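Local structure of sensor protein (Bacteroides thetaiotaomicron, 2X7X) at residues 10-15 with 53-58; 67-72 with 93-98; 104-109 with 267-272. The protein binds fructose with this periplasmic domain of a hybrid two-component sensor, whose remaining parts probably pass the signal on through a histidine kinase to DNA. All blocks are in the same frame, centred on the assembly; numbering follows the deposited sequence.

Interaction 1: 10-15 with 53-58; sequences GVAQCS and EDVHYF
A first torsion of -76° on Phe58, which places CG opposite its carbonyl carbon and beside its backbone N, swings the ring from helix 53-58 onto the backbone of strand 10-13 at Gly10. On the same helix face Val55, with chi1 at -179°, has CG1 anti to the backbone N; CG2 is thereby left beside that N, where it meets Ala12. Gly10 lies over one face of the Phe58 ring in a CH-pi contact: its CA is 3.6 Å from the ring centroid and nearest to CE1, displaced toward the rim. The ring atoms CE2 and CZ lie by the next residue, with Phe58 CE2 at 3.6 Å from Val11 O and Phe58 CZ at 3.6 Å from Val11 N. Ala12, whose CB points at the helix, meets Val55 CG2 at 4.1 Å and Phe58 CE2 at 4.4 Å, touching both the Val55 methyl and the ring. With an alanine in place of Phe58, Gly10 would probably lose the ring that covers its CA, and a gap would open between strand and helix. The interface is apolar and buried; Asp54, also turned to the strand, has its carboxylate in a salt bridge with Arg42 of strand 38-43. Val11 projects from the other side of the strand, and Val55 also packs on Leu66 and Ile68 of strand 65-68. The two elements run antiparallel, their axes 8.6 Å apart at closest approach. This is the helix-on-sheet packing of a beta-alpha-beta crossover: helix 48-60 connects strands 38-43 and 65-68 and lies over strand 8-13, which sits between them in the sheet, as in the Rossmann-like lobes of periplasmic binding proteins.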
loop_
_atom_site.group_PDB
_atom_site.type_symbol
_atom_site.label_atom_id
_atom_site.label_comp_id
_atom_site.label_asym_id
_atom_site.label_seq_id
_atom_site.Cartn_x
_atom_site.Cartn_y
_atom_site.Cartn_z
ATOM N N GLY A 10 -2.921 9.144 29.511
ATOM C CA GLY A 10 -2.607 7.787 29.938
ATOM C C GLY A 10 -3.214 6.752 29.006
ATOM O O GLY A 10 -4.395 6.836 28.664
ATOM N N VAL A 11 -2.400 5.782 28.589
ATOM C CA VAL A 11 -2.862 4.697 27.723
ATOM C C VAL A 11 -2.792 3.377 28.471
ATOM O O VAL A 11 -1.709 2.862 28.771
ATOM C CB VAL A 11 -2.082 4.620 26.388
ATOM C CG1 VAL A 11 -2.558 3.437 25.534
ATOM C CG2 VAL A 11 -2.235 5.919 25.593
ATOM N N ALA A 12 -3.965 2.846 28.791
ATOM C CA ALA A 12 -4.057 1.549 29.438
ATOM C C ALA A 12 -4.308 0.511 28.353
ATOM O O ALA A 12 -5.375 0.487 27.718
ATOM C CB ALA A 12 -5.163 1.543 30.478
ATOM N N GLN A 13 -3.311 -0.336 28.140
ATOM C CA GLN A 13 -3.305 -1.254 27.011
ATOM C C GLN A 13 -3.418 -2.676 27.540
ATOM O O GLN A 13 -2.698 -3.048 28.463
ATOM C CB GLN A 13 -2.004 -1.050 26.232
ATOM C CG GLN A 13 -1.988 -1.545 24.818
ATOM C CD GLN A 13 -2.781 -0.681 23.867
ATOM O OE1 GLN A 13 -3.984 -0.873 23.707
ATOM N NE2 GLN A 13 -2.105 0.245 23.191
ATOM N N CYS A 14 -4.319 -3.462 26.955
ATOM C CA CYS A 14 -4.624 -4.802 27.462
ATOM C C CYS A 14 -3.478 -5.801 27.307
ATOM O O CYS A 14 -3.377 -6.780 28.053
ATOM C CB CYS A 14 -5.900 -5.350 26.810
ATOM S SG CYS A 14 -5.888 -5.394 24.988
ATOM N N SER A 15 -2.606 -5.555 26.343
ATOM C CA SER A 15 -1.492 -6.460 26.117
ATOM C C SER A 15 -0.371 -5.788 25.357
ATOM O O SER A 15 -0.454 -4.595 25.053
ATOM C CB SER A 15 -1.957 -7.734 25.387
ATOM O OG SER A 15 -2.853 -7.445 24.338
ATOM N N GLU A 53 -4.962 -1.898 38.042
ATOM C CA GLU A 53 -3.786 -1.223 38.589
ATOM C C GLU A 53 -3.309 -0.070 37.697
ATOM O O GLU A 53 -3.041 1.027 38.188
ATOM C CB GLU A 53 -2.663 -2.224 38.872
ATOM C CG GLU A 53 -3.064 -3.294 39.892
ATOM C CD GLU A 53 -1.896 -4.156 40.368
ATOM O OE1 GLU A 53 -0.822 -3.589 40.702
ATOM O OE2 GLU A 53 -2.063 -5.402 40.426
ATOM N N ASP A 54 -3.235 -0.306 36.391
ATOM C CA ASP A 54 -2.839 0.743 35.456
ATOM C C ASP A 54 -3.862 1.887 35.401
ATOM O O ASP A 54 -3.483 3.058 35.358
ATOM C CB ASP A 54 -2.571 0.170 34.056
ATOM C CG ASP A 54 -1.457 -0.885 34.046
ATOM O OD1 ASP A 54 -0.407 -0.687 34.695
ATOM O OD2 ASP A 54 -1.628 -1.922 33.380
ATOM N N VAL A 55 -5.151 1.560 35.426
ATOM C CA VAL A 55 -6.172 2.614 35.437
ATOM C C VAL A 55 -6.139 3.404 36.755
ATOM O O VAL A 55 -6.143 4.635 36.738
ATOM C CB VAL A 55 -7.605 2.091 35.104
ATOM C CG1 VAL A 55 -8.619 3.233 35.112
ATOM C CG2 VAL A 55 -7.621 1.421 33.752
ATOM N N HIS A 56 -6.074 2.701 37.885
ATOM C CA HIS A 56 -5.946 3.368 39.189
ATOM C C HIS A 56 -4.718 4.278 39.244
ATOM O O HIS A 56 -4.808 5.400 39.749
ATOM C CB HIS A 56 -5.951 2.368 40.356
ATOM C CG HIS A 56 -7.275 1.701 40.580
ATOM N ND1 HIS A 56 -7.390 0.446 41.142
ATOM C CD2 HIS A 56 -8.539 2.108 40.308
ATOM C CE1 HIS A 56 -8.669 0.111 41.215
ATOM N NE2 HIS A 56 -9.386 1.103 40.714
ATOM N N TYR A 57 -3.594 3.798 38.703
ATOM C CA TYR A 57 -2.359 4.578 38.579
ATOM C C TYR A 57 -2.565 5.889 37.812
ATOM O O TYR A 57 -2.126 6.958 38.248
ATOM C CB TYR A 57 -1.274 3.734 37.901
ATOM C CG TYR A 57 0.036 4.455 37.646
ATOM C CD1 TYR A 57 1.170 4.178 38.415
ATOM C CD2 TYR A 57 0.147 5.403 36.622
ATOM C CE1 TYR A 57 2.382 4.839 38.180
ATOM C CE2 TYR A 57 1.344 6.071 36.383
ATOM C CZ TYR A 57 2.455 5.787 37.162
ATOM O OH TYR A 57 3.636 6.455 36.907
ATOM N N PHE A 58 -3.223 5.796 36.661
ATOM C CA PHE A 58 -3.480 6.967 35.835
ATOM C C PHE A 58 -4.462 7.934 36.505
ATOM O O PHE A 58 -4.418 9.145 36.267
ATOM C CB PHE A 58 -3.970 6.547 34.444
ATOM C CG PHE A 58 -2.874 6.017 33.534
ATOM C CD1 PHE A 58 -1.707 6.752 33.311
ATOM C CD2 PHE A 58 -3.027 4.797 32.874
ATOM C CE1 PHE A 58 -0.702 6.265 32.463
ATOM C CE2 PHE A 58 -2.036 4.304 32.027
ATOM C CZ PHE A 58 -0.873 5.038 31.817
#

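Interaction 2: 67-72 with 93-98; sequences IISANE and VDRKIL. With FRU (beta-D-fructofuranose), chain E.
One part of the fructose site of this periplasmic binding protein fold forms where strands 65-68 and 90-93 give way to loops, and here Ser69, Ala70 and Asn71 meet Asp94 and Arg95. Between the two segments the backbones are linked by Val93 N to Ile68 O, 3.0 Å and nearly straight. Just beyond it Ser69 OG donates to Asp94 OD2 at 3.2 Å, arriving on the anti side of the carboxylate and well out of its plane. Asp94 OD1 takes the fructose O6 hydroxyl at 2.6 Å and is also bonded to Tyr245 OH, while OD2 has a salt bridge with Arg20. Arg95 starts with CG opposite its carbonyl carbon (chi1 -51°) and runs extended to NE, so that its aliphatic part passes beside Ser69 OG and Ala70 O and its guanidinium ends between loop and sugar. Arg95 NE donates to fructose O6 at 2.9 Å, almost straight, and Arg95 NH2 reaches the ring oxygen O5 at 3.3 Å. On the side of the loop Arg95 NH1 gives a bent bond of 3.1 Å to Asn71 O, in the carbonyl plane and on a lone pair. One water is held by Ile68 O, Ala70 N and Arg95 O, and a second joins Ala70 O to Lys96 O; beside them Ala70 CB packs on Ile97 CG2 at 3.7 Å. Fructose O6 thus donates a hydrogen bond to Asp94 and accepts one from Arg95, which uses the hydroxyl as both donor and acceptor. Ser69 and Asn71 act as second-shell partners: the first bonds the carboxylate, the second probably helps fix the rotation of the guanidinium through its backbone O, and the nearby charges of Arg20 and Arg95 would probably favour an ionised Asp94.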
loop_
_atom_site.group_PDB
_atom_site.type_symbol
_atom_site.label_atom_id
_atom_site.label_comp_id
_atom_site.label_asym_id
_atom_site.label_seq_id
_atom_site.Cartn_x
_atom_site.Cartn_y
_atom_site.Cartn_z
ATOM N N ILE A 67 -6.899 6.777 27.595
ATOM C CA ILE A 67 -7.136 5.884 26.464
ATOM C C ILE A 67 -6.977 4.446 26.942
ATOM O O ILE A 67 -5.905 4.051 27.408
ATOM C CB ILE A 67 -6.174 6.167 25.276
ATOM C CG1 ILE A 67 -6.433 7.545 24.673
ATOM C CG2 ILE A 67 -6.350 5.132 24.172
ATOM C CD1 ILE A 67 -5.255 8.076 23.889
ATOM N N ILE A 68 -8.048 3.669 26.831
ATOM C CA ILE A 68 -8.014 2.270 27.259
ATOM C C ILE A 68 -8.568 1.293 26.220
ATOM O O ILE A 68 -9.546 1.578 25.518
ATOM C CB ILE A 68 -8.741 2.050 28.635
ATOM C CG1 ILE A 68 -8.592 0.599 29.100
ATOM C CG2 ILE A 68 -10.205 2.418 28.546
ATOM C CD1 ILE A 68 -9.187 0.300 30.440
ATOM N N SER A 69 -7.927 0.132 26.151
ATOM C CA SER A 69 -8.443 -1.021 25.432
ATOM C C SER A 69 -8.775 -2.132 26.438
ATOM O O SER A 69 -7.878 -2.817 26.935
ATOM C CB SER A 69 -7.422 -1.488 24.391
ATOM O OG SER A 69 -7.656 -2.844 24.040
ATOM N N ALA A 70 -10.068 -2.312 26.718
ATOM C CA ALA A 70 -10.544 -3.181 27.815
ATOM C C ALA A 70 -10.325 -4.690 27.618
ATOM O O ALA A 70 -11.005 -5.321 26.809
ATOM C CB ALA A 70 -12.014 -2.887 28.106
ATOM N N ASN A 71 -9.403 -5.258 28.397
ATOM C CA ASN A 71 -8.962 -6.661 28.262
ATOM C C ASN A 71 -10.086 -7.673 28.108
ATOM O O ASN A 71 -10.059 -8.511 27.209
ATOM C CB ASN A 71 -8.069 -7.065 29.433
ATOM C CG ASN A 71 -7.492 -8.458 29.273
ATOM O OD1 ASN A 71 -6.705 -8.708 28.372
ATOM N ND2 ASN A 71 -7.864 -9.363 30.161
ATOM N N GLU A 72 -11.048 -7.608 29.018
ATOM C CA GLU A 72 -12.290 -8.337 28.899
ATOM C C GLU A 72 -13.360 -7.324 29.230
ATOM O O GLU A 72 -13.095 -6.391 29.977
ATOM C CB GLU A 72 -12.336 -9.516 29.864
ATOM C CG GLU A 72 -11.167 -10.465 29.700
ATOM C CD GLU A 72 -11.396 -11.820 30.323
ATOM O OE1 GLU A 72 -10.591 -12.217 31.190
ATOM O OE2 GLU A 72 -12.377 -12.497 29.946
ATOM N N VAL A 93 -10.677 2.286 22.853
ATOM C CA VAL A 93 -10.136 1.843 21.573
ATOM C C VAL A 93 -10.278 0.335 21.399
ATOM O O VAL A 93 -9.999 -0.431 22.338
ATOM C CB VAL A 93 -8.635 2.208 21.408
ATOM C CG1 VAL A 93 -8.184 1.877 20.003
ATOM C CG2 VAL A 93 -8.424 3.670 21.637
ATOM N N ASP A 94 -10.695 -0.078 20.198
ATOM C CA ASP A 94 -10.597 -1.483 19.762
ATOM C C ASP A 94 -11.503 -2.431 20.571
ATOM O O ASP A 94 -12.467 -2.962 20.030
ATOM C CB ASP A 94 -9.104 -1.919 19.688
ATOM C CG ASP A 94 -8.876 -3.375 20.040
ATOM O OD1 ASP A 94 -9.486 -4.266 19.414
ATOM O OD2 ASP A 94 -8.052 -3.648 20.936
ATOM N N ARG A 95 -11.214 -2.639 21.849
ATOM C CA ARG A 95 -12.098 -3.431 22.696
ATOM C C ARG A 95 -13.068 -2.529 23.441
ATOM O O ARG A 95 -12.773 -1.360 23.664
ATOM C CB ARG A 95 -11.296 -4.267 23.668
ATOM C CG ARG A 95 -10.245 -5.054 22.976
ATOM C CD ARG A 95 -9.762 -6.211 23.799
ATOM N NE ARG A 95 -8.682 -6.881 23.081
ATOM C CZ ARG A 95 -7.896 -7.812 23.599
ATOM N NH1 ARG A 95 -8.040 -8.220 24.861
ATOM N NH2 ARG A 95 -6.953 -8.326 22.842
ATOM N N LYS A 96 -14.230 -3.072 23.797
ATOM C CA LYS A 96 -15.319 -2.295 24.407
ATOM C C LYS A 96 -15.601 -2.743 25.850
ATOM O O LYS A 96 -15.087 -3.766 26.315
ATOM C CB LYS A 96 -16.630 -2.484 23.624
ATOM C CG LYS A 96 -16.721 -1.942 22.206
ATOM C CD LYS A 96 -17.902 -2.654 21.539
ATOM C CE LYS A 96 -18.168 -2.210 20.127
ATOM N NZ LYS A 96 -19.127 -3.145 19.442
ATOM N N ILE A 97 -16.453 -1.978 26.533
ATOM C CA ILE A 97 -17.012 -2.374 27.824
ATOM C C ILE A 97 -18.515 -2.585 27.668
ATOM O O ILE A 97 -19.035 -2.577 26.545
ATOM C CB ILE A 97 -16.702 -1.353 28.945
ATOM C CG1 ILE A 97 -17.213 0.041 28.580
ATOM C CG2 ILE A 97 -15.209 -1.330 29.249
ATOM C CD1 ILE A 97 -17.209 1.026 29.732
ATOM N N LEU A 98 -19.216 -2.765 28.784
ATOM C CA LEU A 98 -20.629 -3.126 28.743
ATOM C C LEU A 98 -21.587 -2.023 29.189
ATOM O O LEU A 98 -22.726 -2.296 29.551
ATOM C CB LEU A 98 -20.865 -4.418 29.534
ATOM C CG LEU A 98 -20.075 -5.633 29.035
ATOM C CD1 LEU A 98 -20.386 -6.855 29.871
ATOM C CD2 LEU A 98 -20.320 -5.897 27.532
HETATM C C1 FRU E . -3.494 -7.139 19.609
HETATM C C2 FRU E . -4.598 -8.142 19.330
HETATM C C3 FRU E . -4.825 -8.349 17.835
HETATM C C4 FRU E . -6.333 -8.476 17.756
HETATM C C5 FRU E . -6.768 -7.440 18.783
HETATM C C6 FRU E . -8.166 -7.643 19.363
HETATM O O1 FRU E . -3.081 -7.245 20.969
HETATM O O2 FRU E . -4.283 -9.364 20.008
HETATM O O3 FRU E . -4.114 -9.481 17.312
HETATM O O4 FRU E . -6.845 -8.224 16.443
HETATM O O5 FRU E . -5.819 -7.618 19.839
HETATM O O6 FRU E . -8.497 -6.532 20.220
HETATM O O HOH W 1 -11.683 -0.290 25.768
HETATM O O HOH W 2 -13.440 -6.170 25.726
#

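Interaction 3: 104-109 with 267-272; sequences AYIGAD and KETVMN
Lys267 meets the neighbouring strand through its backbone, its O accepting from Tyr105 N at 2.8 Å. Glu268 comes next and lays its aliphatic stem against the edge of the Tyr105 ring, CG 3.8 Å from CD2, with the carboxylate turned 85° to the ring plane. Thr269 uses both its backbone N and its backbone O: the N donates to Tyr105 O at 2.9 Å and the O takes Gly107 N at 3.1 Å. On the sheet face shared with Ile106 the two side chains lie alongside each other, Thr269 CB 3.8 Å from Ile106 CG1, and a water spans Thr269 OG1 and Tyr105 O. Val270, on the face of Glu268 and Tyr105, sets its CA near Gly107 O. Met271 N then donates to Gly107 O at 2.7 Å. Met271 SD lies 4.0 Å from Ile106 CD1, and the bend at the third torsion (-79°) brings Met271 CE to 3.5 Å from Gly107 CA. Strand 268-271 pairs in parallel with 104-108 and is the outermost strand of the sheet within the chain, with 104-108 between it and 90-93. Helix 249-260 packs on Ile106 through Lys251, Val252 and Leu255, while Asp109 N-caps the helix that follows strand 104-108, its OD2 bonded to Tyr111 N.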
loop_
_atom_site.group_PDB
_atom_site.type_symbol
_atom_site.label_atom_id
_atom_site.label_comp_id
_atom_site.label_asym_id
_atom_site.label_seq_id
_atom_site.Cartn_x
_atom_site.Cartn_y
_atom_site.Cartn_z
ATOM N N ALA A 104 -15.714 8.684 24.349
ATOM C CA ALA A 104 -15.738 8.361 22.922
ATOM C C ALA A 104 -15.184 6.980 22.615
ATOM O O ALA A 104 -14.305 6.470 23.313
ATOM C CB ALA A 104 -14.988 9.429 22.109
ATOM N N TYR A 105 -15.718 6.382 21.559
ATOM C CA TYR A 105 -15.270 5.075 21.089
ATOM C C TYR A 105 -14.647 5.207 19.706
ATOM O O TYR A 105 -15.195 5.877 18.832
ATOM C CB TYR A 105 -16.438 4.079 21.051
ATOM C CG TYR A 105 -16.084 2.758 20.401
ATOM C CD1 TYR A 105 -15.157 1.889 20.991
ATOM C CD2 TYR A 105 -16.655 2.382 19.185
ATOM C CE1 TYR A 105 -14.806 0.681 20.383
ATOM C CE2 TYR A 105 -16.318 1.168 18.572
ATOM C CZ TYR A 105 -15.397 0.323 19.179
ATOM O OH TYR A 105 -15.063 -0.876 18.575
ATOM N N ILE A 106 -13.491 4.579 19.519
ATOM C CA ILE A 106 -12.941 4.406 18.172
ATOM C C ILE A 106 -12.448 2.976 17.933
ATOM O O ILE A 106 -11.781 2.376 18.781
ATOM C CB ILE A 106 -11.833 5.426 17.856
ATOM C CG1 ILE A 106 -11.407 5.307 16.390
ATOM C CG2 ILE A 106 -10.662 5.251 18.804
ATOM C CD1 ILE A 106 -10.309 6.269 15.972
ATOM N N GLY A 107 -12.779 2.439 16.766
ATOM C CA GLY A 107 -12.340 1.092 16.402
ATOM C C GLY A 107 -12.944 0.585 15.115
ATOM O O GLY A 107 -13.733 1.277 14.483
ATOM N N ALA A 108 -12.571 -0.625 14.718
ATOM C CA ALA A 108 -13.130 -1.227 13.521
ATOM C C ALA A 108 -14.230 -2.204 13.919
ATOM O O ALA A 108 -14.186 -2.751 15.017
ATOM C CB ALA A 108 -12.051 -1.914 12.742
ATOM N N ASP A 109 -15.216 -2.429 13.042
ATOM C CA ASP A 109 -16.345 -3.312 13.391
ATOM C C ASP A 109 -15.971 -4.797 13.355
ATOM O O ASP A 109 -15.826 -5.395 12.282
ATOM C CB ASP A 109 -17.566 -3.052 12.508
ATOM C CG ASP A 109 -18.823 -3.735 13.033
ATOM O OD1 ASP A 109 -19.923 -3.361 12.580
ATOM O OD2 ASP A 109 -18.730 -4.628 13.906
ATOM N N LYS A 267 -18.607 10.968 18.854
ATOM C CA LYS A 267 -18.571 10.096 20.024
ATOM C C LYS A 267 -18.258 8.679 19.575
ATOM O O LYS A 267 -17.730 7.876 20.343
ATOM C CB LYS A 267 -19.898 10.138 20.786
ATOM C CG LYS A 267 -21.103 10.536 19.932
ATOM C CD LYS A 267 -21.146 12.058 19.713
ATOM C CE LYS A 267 -21.605 12.392 18.299
ATOM N NZ LYS A 267 -21.153 13.740 17.824
ATOM N N GLU A 268 -18.575 8.386 18.320
ATOM C CA GLU A 268 -18.252 7.092 17.759
ATOM C C GLU A 268 -17.595 7.190 16.378
ATOM O O GLU A 268 -18.145 7.777 15.448
ATOM C CB GLU A 268 -19.490 6.207 17.740
ATOM C CG GLU A 268 -19.156 4.739 17.650
ATOM C CD GLU A 268 -20.158 3.868 18.363
ATOM O OE1 GLU A 268 -20.710 4.304 19.403
ATOM O OE2 GLU A 268 -20.378 2.740 17.880
ATOM N N THR A 269 -16.398 6.627 16.277
ATOM C CA THR A 269 -15.682 6.558 15.025
ATOM C C THR A 269 -15.430 5.104 14.660
ATOM O O THR A 269 -14.689 4.383 15.348
ATOM C CB THR A 269 -14.353 7.316 15.094
ATOM O OG1 THR A 269 -14.592 8.648 15.564
ATOM C CG2 THR A 269 -13.685 7.370 13.714
ATOM N N VAL A 270 -16.065 4.675 13.579
ATOM C CA VAL A 270 -15.891 3.321 13.078
ATOM C C VAL A 270 -14.906 3.300 11.905
ATOM O O VAL A 270 -15.071 4.036 10.930
ATOM C CB VAL A 270 -17.244 2.669 12.696
ATOM C CG1 VAL A 270 -18.108 3.625 11.879
ATOM C CG2 VAL A 270 -17.021 1.355 11.942
ATOM N N MET A 271 -13.885 2.454 12.021
ATOM C CA MET A 271 -12.859 2.295 10.982
ATOM C C MET A 271 -13.130 1.070 10.098
ATOM O O MET A 271 -13.814 0.132 10.505
ATOM C CB MET A 271 -11.470 2.209 11.612
ATOM C CG MET A 271 -11.197 3.314 12.614
ATOM S SD MET A 271 -9.518 3.349 13.289
ATOM C CE MET A 271 -9.512 2.058 14.546
ATOM N N ASN A 272 -12.587 1.081 8.887
ATOM C CA ASN A 272 -12.897 0.033 7.917
ATOM C C ASN A 272 -11.866 -1.073 7.894
ATOM O O ASN A 272 -10.714 -0.892 8.320
ATOM C CB ASN A 272 -13.055 0.619 6.511
ATOM C CG ASN A 272 -14.061 1.753 6.464
ATOM O OD1 ASN A 272 -15.230 1.581 6.833
ATOM N ND2 ASN A 272 -13.604 2.932 6.026
HETATM O O HOH W 3 -15.002 8.450 18.200
#

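In the fold
All three contacts belong to one parallel six-stranded sheet, ordered 38-43, 8-13, 65-68, 90-93, 104-108, 268-271, and follow one another in series along the chain. Interactions 1 and 2 have centres 11 Å apart and meet through the adjacent strands 8-13 and 65-68, with Cys14 packing on Arg95. Interactions 2 and 3, centres 12 Å apart, join where Asp94 N probably bonds Ile106 O. Interactions 1 and 3 lie 20 Å apart between centres and do not touch. Interaction 1 thus packs a helix on the sheet, interaction 2 places the fructose-binding Asp94 and Arg95 at its strand ends, and interaction 3 adds a late strand to the same lobe after the chain has passed through most of the second lobe.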